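Local structure of pantothenate kinase (Coxiella burnetii, 3TQC) at residues B[263-268]-B[275-280]; B[303-308]-B[314-319]. The protein catalyses the ATP-dependent phosphorylation of (R)-pantothenate to (R)-4'-phosphopantothenate, the first step of coenzyme A biosynthesis. All coordinates share one frame; numbering follows the deposited sequence.

Contact 1: B[263-268]-B[275-280]; sequences FHYLTQ and AAFAKH
Two side chains of segment 263-268, Tyr265 and Leu266, meet the outer end of the Phe277 ring, at CZ and CE2. The hydroxyl of Tyr265 comes to the tip of the ring, with Tyr265 OH 3.7 Å from Phe277 CZ. One methyl of Leu266 comes to the neighbouring corner, with Leu266 CD2 4.1 Å from Phe277 CE2. Each of these side chains runs at about a right angle to that of Phe277. The Tyr265 ring has a neighbour of its own. The other methyl of Leu266, CD1, lies over one face, offset toward the rim, but the separation is so short that its exact placement is doubtful. CD2 is the branch of Leu266 that meets Phe277.

The contact joins a short 3-10 turn, in the loop that follows helix 237-253, to an early turn of helix 271-294. The chain doubles back between them, so this is local packing at the periphery of the kinase, away from the nucleotide site. Side chains alone make the touch. Phe277 has CG anti to its backbone N (chi1 -179°), which carries the ring away from the helix toward the turn. Tyr265 holds CG between the backbone N and the carbonyl carbon (chi1 75°), and its hydroxyl end comes closer to the helix than its CB direction suggests. Leu266 is buried and also packs on Phe256, while Phe277 also touches Met269. One residue on, Ala278 packs against Ile245 and Val248 of helix 237-253.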
loop_
_atom_site.group_PDB
_atom_site.type_symbol
_atom_site.label_atom_id
_atom_site.label_comp_id
_atom_site.label_asym_id
_atom_site.label_seq_id
_atom_site.Cartn_x
_atom_site.Cartn_y
_atom_site.Cartn_z
ATOM N N PHE B 263 5.194 -10.671 35.438
ATOM C CA PHE B 263 6.046 -11.846 35.412
ATOM C C PHE B 263 6.873 -12.020 36.687
ATOM O O PHE B 263 7.929 -12.642 36.656
ATOM C CB PHE B 263 6.963 -11.768 34.189
ATOM C CG PHE B 263 6.225 -11.843 32.889
ATOM C CD1 PHE B 263 5.642 -13.031 32.480
ATOM C CD2 PHE B 263 6.102 -10.730 32.074
ATOM C CE1 PHE B 263 4.942 -13.107 31.267
ATOM C CE2 PHE B 263 5.410 -10.803 30.859
ATOM C CZ PHE B 263 4.834 -11.991 30.461
ATOM N N HIS B 264 6.388 -11.494 37.808
ATOM C CA HIS B 264 7.124 -11.567 39.061
ATOM C C HIS B 264 7.407 -13.014 39.485
ATOM O O HIS B 264 8.457 -13.289 40.055
ATOM C CB HIS B 264 6.379 -10.825 40.174
ATOM C CG HIS B 264 7.029 -10.952 41.514
ATOM N ND1 HIS B 264 8.280 -10.441 41.782
ATOM C CD2 HIS B 264 6.614 -11.553 42.653
ATOM C CE1 HIS B 264 8.605 -10.714 43.035
ATOM N NE2 HIS B 264 7.608 -11.386 43.584
ATOM N N TYR B 265 6.480 -13.930 39.202
ATOM C CA TYR B 265 6.676 -15.352 39.527
ATOM C C TYR B 265 7.887 -15.969 38.805
ATOM O O TYR B 265 8.420 -16.985 39.247
ATOM C CB TYR B 265 5.410 -16.176 39.230
ATOM C CG TYR B 265 5.154 -16.448 37.757
ATOM C CD1 TYR B 265 5.604 -17.621 37.153
ATOM C CD2 TYR B 265 4.453 -15.535 36.970
ATOM C CE1 TYR B 265 5.369 -17.864 35.806
ATOM C CE2 TYR B 265 4.212 -15.781 35.628
ATOM C CZ TYR B 265 4.669 -16.945 35.057
ATOM O OH TYR B 265 4.433 -17.180 33.730
ATOM N N LEU B 266 8.308 -15.366 37.699
ATOM C CA LEU B 266 9.531 -15.795 37.020
ATOM C C LEU B 266 10.771 -15.632 37.909
ATOM O O LEU B 266 11.717 -16.402 37.773
ATOM C CB LEU B 266 9.730 -15.049 35.695
ATOM C CG LEU B 266 9.054 -15.580 34.428
ATOM C CD1 LEU B 266 7.606 -15.931 34.646
ATOM C CD2 LEU B 266 9.198 -14.562 33.297
ATOM N N THR B 267 10.761 -14.657 38.820
ATOM C CA THR B 267 11.855 -14.489 39.809
ATOM C C THR B 267 12.113 -15.738 40.667
ATOM O O THR B 267 13.221 -15.917 41.180
ATOM C CB THR B 267 11.617 -13.259 40.729
ATOM O OG1 THR B 267 11.742 -12.072 39.942
ATOM C CG2 THR B 267 12.633 -13.191 41.870
ATOM N N GLN B 268 11.099 -16.587 40.825
ATOM C CA GLN B 268 11.255 -17.847 41.557
ATOM C C GLN B 268 12.025 -18.900 40.751
ATOM O O GLN B 268 12.605 -19.812 41.333
ATOM C CB GLN B 268 9.890 -18.396 41.991
ATOM C CG GLN B 268 9.234 -17.574 43.090
ATOM C CD GLN B 268 7.749 -17.864 43.250
ATOM O OE1 GLN B 268 6.987 -17.859 42.277
ATOM N NE2 GLN B 268 7.327 -18.098 44.487
ATOM N N ALA B 275 15.412 -18.968 31.339
ATOM C CA ALA B 275 15.926 -19.060 29.976
ATOM C C ALA B 275 15.146 -20.113 29.195
ATOM O O ALA B 275 14.681 -19.855 28.096
ATOM C CB ALA B 275 17.423 -19.392 29.977
ATOM N N ALA B 276 14.994 -21.292 29.780
ATOM C CA ALA B 276 14.185 -22.338 29.176
ATOM C C ALA B 276 12.756 -21.853 28.943
ATOM O O ALA B 276 12.193 -22.080 27.878
ATOM C CB ALA B 276 14.199 -23.593 30.042
ATOM N N PHE B 277 12.178 -21.176 29.931
ATOM C CA PHE B 277 10.856 -20.575 29.771
ATOM C C PHE B 277 10.815 -19.577 28.617
ATOM O O PHE B 277 9.874 -19.575 27.827
ATOM C CB PHE B 277 10.431 -19.866 31.049
ATOM C CG PHE B 277 9.070 -19.251 30.969
ATOM C CD1 PHE B 277 7.938 -20.022 31.160
ATOM C CD2 PHE B 277 8.917 -17.900 30.711
ATOM C CE1 PHE B 277 6.674 -19.455 31.084
ATOM C CE2 PHE B 277 7.666 -17.330 30.639
ATOM C CZ PHE B 277 6.541 -18.105 30.826
ATOM N N ALA B 278 11.830 -18.721 28.540
ATOM C CA ALA B 278 11.932 -17.704 27.492
ATOM C C ALA B 278 12.101 -18.334 26.116
ATOM O O ALA B 278 11.537 -17.861 25.132
ATOM C CB ALA B 278 13.097 -16.773 27.773
ATOM N N LYS B 279 12.901 -19.388 26.057
ATOM C CA LYS B 279 13.114 -20.130 24.823
ATOM C C LYS B 279 11.793 -20.724 24.348
ATOM O O LYS B 279 11.477 -20.677 23.151
ATOM C CB LYS B 279 14.147 -21.231 25.055
ATOM C CG LYS B 279 14.587 -21.990 23.820
ATOM C CD LYS B 279 15.658 -23.005 24.204
ATOM C CE LYS B 279 16.060 -23.868 23.031
ATOM N NZ LYS B 279 16.436 -23.019 21.866
ATOM N N HIS B 280 11.029 -21.265 25.302
ATOM C CA HIS B 280 9.731 -21.871 25.032
ATOM C C HIS B 280 8.760 -20.853 24.456
ATOM O O HIS B 280 8.134 -21.110 23.430
ATOM C CB HIS B 280 9.140 -22.475 26.311
ATOM C CG HIS B 280 7.667 -22.712 26.232
ATOM N ND1 HIS B 280 7.130 -23.876 25.726
ATOM C CD2 HIS B 280 6.617 -21.924 26.562
ATOM C CE1 HIS B 280 5.812 -23.800 25.765
ATOM N NE2 HIS B 280 5.475 -22.625 26.264
#

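Contact 2: B[303-308]-B[314-319]; sequences LILEKA and QKVYLR. With ADP (adenosine-5'-diphosphate), chain D.
Leu303 and Leu305 of one strand meet Val316 and Leu318 of the next on one face of the sheet. The methyls of Val316 fit between the two leucines. Val316 CG1 is 4.1 Å from Leu303 CD2, and Val316 CG2 is 3.9 Å from Leu305 CD2. With CG1 anti to the backbone N (chi1 -176°), Val316 sets that methyl between Leu303 CD2 and Leu305 CD2, while CG2 lies against Leu305 CD2 alone of the two. Leu305 and Val316 run alongside each other, whereas Leu303 meets Leu318 at a slant through their CD1 methyls. Helix 52-84 covers this face, with Leu62 and Leu65 packing on the leucines.

The strands form an antiparallel beta hairpin within the mixed sheet of this P-loop kinase. Ile304 and Tyr317 are a hydrogen-bonded pair, joined by N-to-O bonds of 2.8 Å from Ile304 N to Tyr317 O and from Tyr317 N to Ile304 O. Near the turn, Gln314 and Lys315 stand across from the single residue Glu306 in a classic beta bulge. Gln314 N donates to Glu306 O at 2.9 Å, while the bond from Lys315 N to the same oxygen is weak.

On the other face, Ile304 CB packs obliquely against the Tyr317 ring. Glu306 extends beside Lys315 and slants across Tyr317, bringing Glu306 OE1 to the ring edge, 3.7 Å from Tyr317 CE2. Glu306 OE2 is 4.1 Å from Lys315 NZ, too far for a salt bridge. At the bulge, Ala308 CB presses on Gln314 CG; the side-chain OE1 of Gln314 is hydrogen-bonded to Ser312 OG. Lys307 turns away from the hairpin partner to the nucleotide. Lys307 NZ lies 3.3 Å from ADP N7, and hydrogen bonds to Val103 O and His311 ND1 hold it there.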
loop_
_atom_site.group_PDB
_atom_site.type_symbol
_atom_site.label_atom_id
_atom_site.label_comp_id
_atom_site.label_asym_id
_atom_site.label_seq_id
_atom_site.Cartn_x
_atom_site.Cartn_y
_atom_site.Cartn_z
ATOM N N LEU B 303 11.726 -0.213 2.928
ATOM C CA LEU B 303 13.097 -0.282 3.376
ATOM C C LEU B 303 13.243 -1.457 4.331
ATOM O O LEU B 303 12.447 -1.626 5.251
ATOM C CB LEU B 303 13.453 1.025 4.077
ATOM C CG LEU B 303 14.906 1.305 4.430
ATOM C CD1 LEU B 303 15.125 2.811 4.438
ATOM C CD2 LEU B 303 15.251 0.718 5.772
ATOM N N ILE B 304 14.237 -2.293 4.099
ATOM C CA ILE B 304 14.508 -3.371 5.027
ATOM C C ILE B 304 15.880 -3.156 5.606
ATOM O O ILE B 304 16.843 -2.992 4.875
ATOM C CB ILE B 304 14.396 -4.737 4.354
ATOM C CG1 ILE B 304 12.971 -4.927 3.815
ATOM C CG2 ILE B 304 14.746 -5.851 5.334
ATOM C CD1 ILE B 304 12.866 -6.014 2.785
ATOM N N LEU B 305 15.944 -3.108 6.929
ATOM C CA LEU B 305 17.201 -3.017 7.638
ATOM C C LEU B 305 17.486 -4.411 8.120
ATOM O O LEU B 305 16.670 -5.006 8.819
ATOM C CB LEU B 305 17.095 -2.095 8.839
ATOM C CG LEU B 305 16.749 -0.644 8.594
ATOM C CD1 LEU B 305 16.553 0.055 9.947
ATOM C CD2 LEU B 305 17.845 0.008 7.804
ATOM N N GLU B 306 18.627 -4.938 7.721
ATOM C CA GLU B 306 19.010 -6.291 8.059
ATOM C C GLU B 306 20.135 -6.226 9.099
ATOM O O GLU B 306 21.192 -5.665 8.847
ATOM C CB GLU B 306 19.440 -7.044 6.787
ATOM C CG GLU B 306 19.687 -8.527 6.989
ATOM C CD GLU B 306 20.111 -9.244 5.712
ATOM O OE1 GLU B 306 19.325 -9.278 4.739
ATOM O OE2 GLU B 306 21.233 -9.781 5.685
ATOM N N LYS B 307 19.879 -6.797 10.269
ATOM C CA LYS B 307 20.795 -6.741 11.395
ATOM C C LYS B 307 21.652 -7.990 11.498
ATOM O O LYS B 307 21.170 -9.091 11.275
ATOM C CB LYS B 307 20.005 -6.544 12.699
ATOM C CG LYS B 307 19.461 -5.134 12.855
ATOM C CD LYS B 307 18.435 -5.026 13.954
ATOM C CE LYS B 307 19.031 -4.922 15.318
ATOM N NZ LYS B 307 17.987 -4.559 16.314
ATOM N N ALA B 308 22.931 -7.810 11.823
ATOM C CA ALA B 308 23.784 -8.913 12.272
ATOM C C ALA B 308 23.501 -9.183 13.750
ATOM O O ALA B 308 22.797 -8.413 14.394
ATOM C CB ALA B 308 25.247 -8.571 12.065
ATOM N N GLN B 314 23.816 -4.566 8.632
ATOM C CA GLN B 314 24.749 -5.098 7.650
ATOM C C GLN B 314 24.228 -4.984 6.231
ATOM O O GLN B 314 25.013 -5.029 5.283
ATOM C CB GLN B 314 25.086 -6.553 7.959
ATOM C CG GLN B 314 25.924 -6.763 9.242
ATOM C CD GLN B 314 27.170 -5.849 9.368
ATOM O OE1 GLN B 314 27.364 -5.180 10.404
ATOM N NE2 GLN B 314 28.002 -5.813 8.317
ATOM N N LYS B 315 22.922 -4.824 6.073
ATOM C CA LYS B 315 22.354 -4.651 4.757
ATOM C C LYS B 315 21.121 -3.764 4.832
ATOM O O LYS B 315 20.311 -3.901 5.762
ATOM C CB LYS B 315 22.005 -6.029 4.191
ATOM C CG LYS B 315 22.033 -6.140 2.671
ATOM C CD LYS B 315 22.085 -7.621 2.209
ATOM C CE LYS B 315 23.195 -8.482 2.900
ATOM N NZ LYS B 315 23.428 -9.830 2.262
ATOM N N VAL B 316 20.987 -2.852 3.876
ATOM C CA VAL B 316 19.770 -2.050 3.712
ATOM C C VAL B 316 19.195 -2.264 2.323
ATOM O O VAL B 316 19.916 -2.211 1.332
ATOM C CB VAL B 316 20.051 -0.546 3.909
ATOM C CG1 VAL B 316 18.774 0.249 3.822
ATOM C CG2 VAL B 316 20.739 -0.322 5.243
ATOM N N TYR B 317 17.899 -2.566 2.265
ATOM C CA TYR B 317 17.167 -2.652 1.009
ATOM C C TYR B 317 16.260 -1.443 0.944
ATOM O O TYR B 317 15.595 -1.121 1.914
ATOM C CB TYR B 317 16.310 -3.905 0.959
ATOM C CG TYR B 317 17.072 -5.204 0.935
ATOM C CD1 TYR B 317 17.365 -5.832 -0.262
ATOM C CD2 TYR B 317 17.478 -5.825 2.116
ATOM C CE1 TYR B 317 18.047 -7.032 -0.292
ATOM C CE2 TYR B 317 18.159 -7.034 2.091
ATOM C CZ TYR B 317 18.445 -7.625 0.885
ATOM O OH TYR B 317 19.129 -8.824 0.845
ATOM N N LEU B 318 16.231 -0.762 -0.190
ATOM C CA LEU B 318 15.345 0.374 -0.352
ATOM C C LEU B 318 14.661 0.213 -1.699
ATOM O O LEU B 318 15.328 0.041 -2.734
ATOM C CB LEU B 318 16.141 1.692 -0.286
ATOM C CG LEU B 318 15.398 3.015 -0.547
ATOM C CD1 LEU B 318 14.299 3.299 0.462
ATOM C CD2 LEU B 318 16.402 4.151 -0.542
ATOM N N ARG B 319 13.338 0.256 -1.691
ATOM C CA ARG B 319 12.576 0.142 -2.929
ATOM C C ARG B 319 13.036 1.169 -3.959
ATOM O O ARG B 319 13.231 2.360 -3.643
ATOM C CB ARG B 319 11.078 0.305 -2.683
ATOM C CG ARG B 319 10.370 -0.953 -2.153
ATOM C CD ARG B 319 10.334 -2.091 -3.177
ATOM N NE ARG B 319 9.754 -1.648 -4.446
ATOM C CZ ARG B 319 8.449 -1.568 -4.717
ATOM N NH1 ARG B 319 7.546 -1.936 -3.828
ATOM N NH2 ARG B 319 8.048 -1.120 -5.907
HETATM P PB ADP D . 11.117 -4.599 19.726
HETATM O O1B ADP D . 10.669 -3.196 19.988
HETATM O O2B ADP D . 11.102 -4.968 18.265
HETATM O O3B ADP D . 10.472 -5.653 20.597
HETATM P PA ADP D . 13.401 -3.627 21.096
HETATM O O1A ADP D . 13.492 -2.344 20.305
HETATM O O2A ADP D . 12.800 -3.654 22.465
HETATM O O3A ADP D . 12.649 -4.719 20.192
HETATM O "O5'" ADP D . 14.856 -4.241 21.220
HETATM C "C5'" ADP D . 15.048 -5.619 21.491
HETATM C "C4'" ADP D . 16.315 -5.799 22.314
HETATM O "O4'" ADP D . 17.464 -5.547 21.511
HETATM C "C3'" ADP D . 16.394 -4.817 23.465
HETATM O "O3'" ADP D . 17.011 -5.475 24.572
HETATM C "C2'" ADP D . 17.243 -3.678 22.961
HETATM O "O2'" ADP D . 18.008 -3.099 24.004
HETATM C "C1'" ADP D . 18.138 -4.359 21.948
HETATM N N9 ADP D . 18.438 -3.541 20.756
HETATM C C8 ADP D . 17.540 -3.123 19.852
HETATM N N7 ADP D . 18.143 -2.420 18.866
HETATM C C5 ADP D . 19.447 -2.394 19.153
HETATM C C6 ADP D . 20.619 -1.819 18.499
HETATM N N6 ADP D . 20.452 -1.125 17.346
HETATM N N1 ADP D . 21.809 -2.009 19.096
HETATM C C2 ADP D . 21.948 -2.698 20.251
HETATM N N3 ADP D . 20.901 -3.255 20.896
HETATM C C4 ADP D . 19.649 -3.133 20.390
#

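From the N terminus, the chain passes through the P-loop after strand 93-99 and through helix 237-253 before it reaches contact 1. Contact 1 closes a short loop, with six residues between its segments, and ties the turn before helix 271-294 to that helix. Strand 303-307 follows. Contact 2 then closes a second loop, five residues long, near the C terminus. Strand 303-307 is flanked by strand 229-234 and strand 313-319 by strand 16-20, so this hairpin joins the parallel strands to the N-terminal one. The closures are in series and neither nest nor cross. Contact 1 and contact 2 have centres about 32 Å apart and nearest atoms about 17 Å apart.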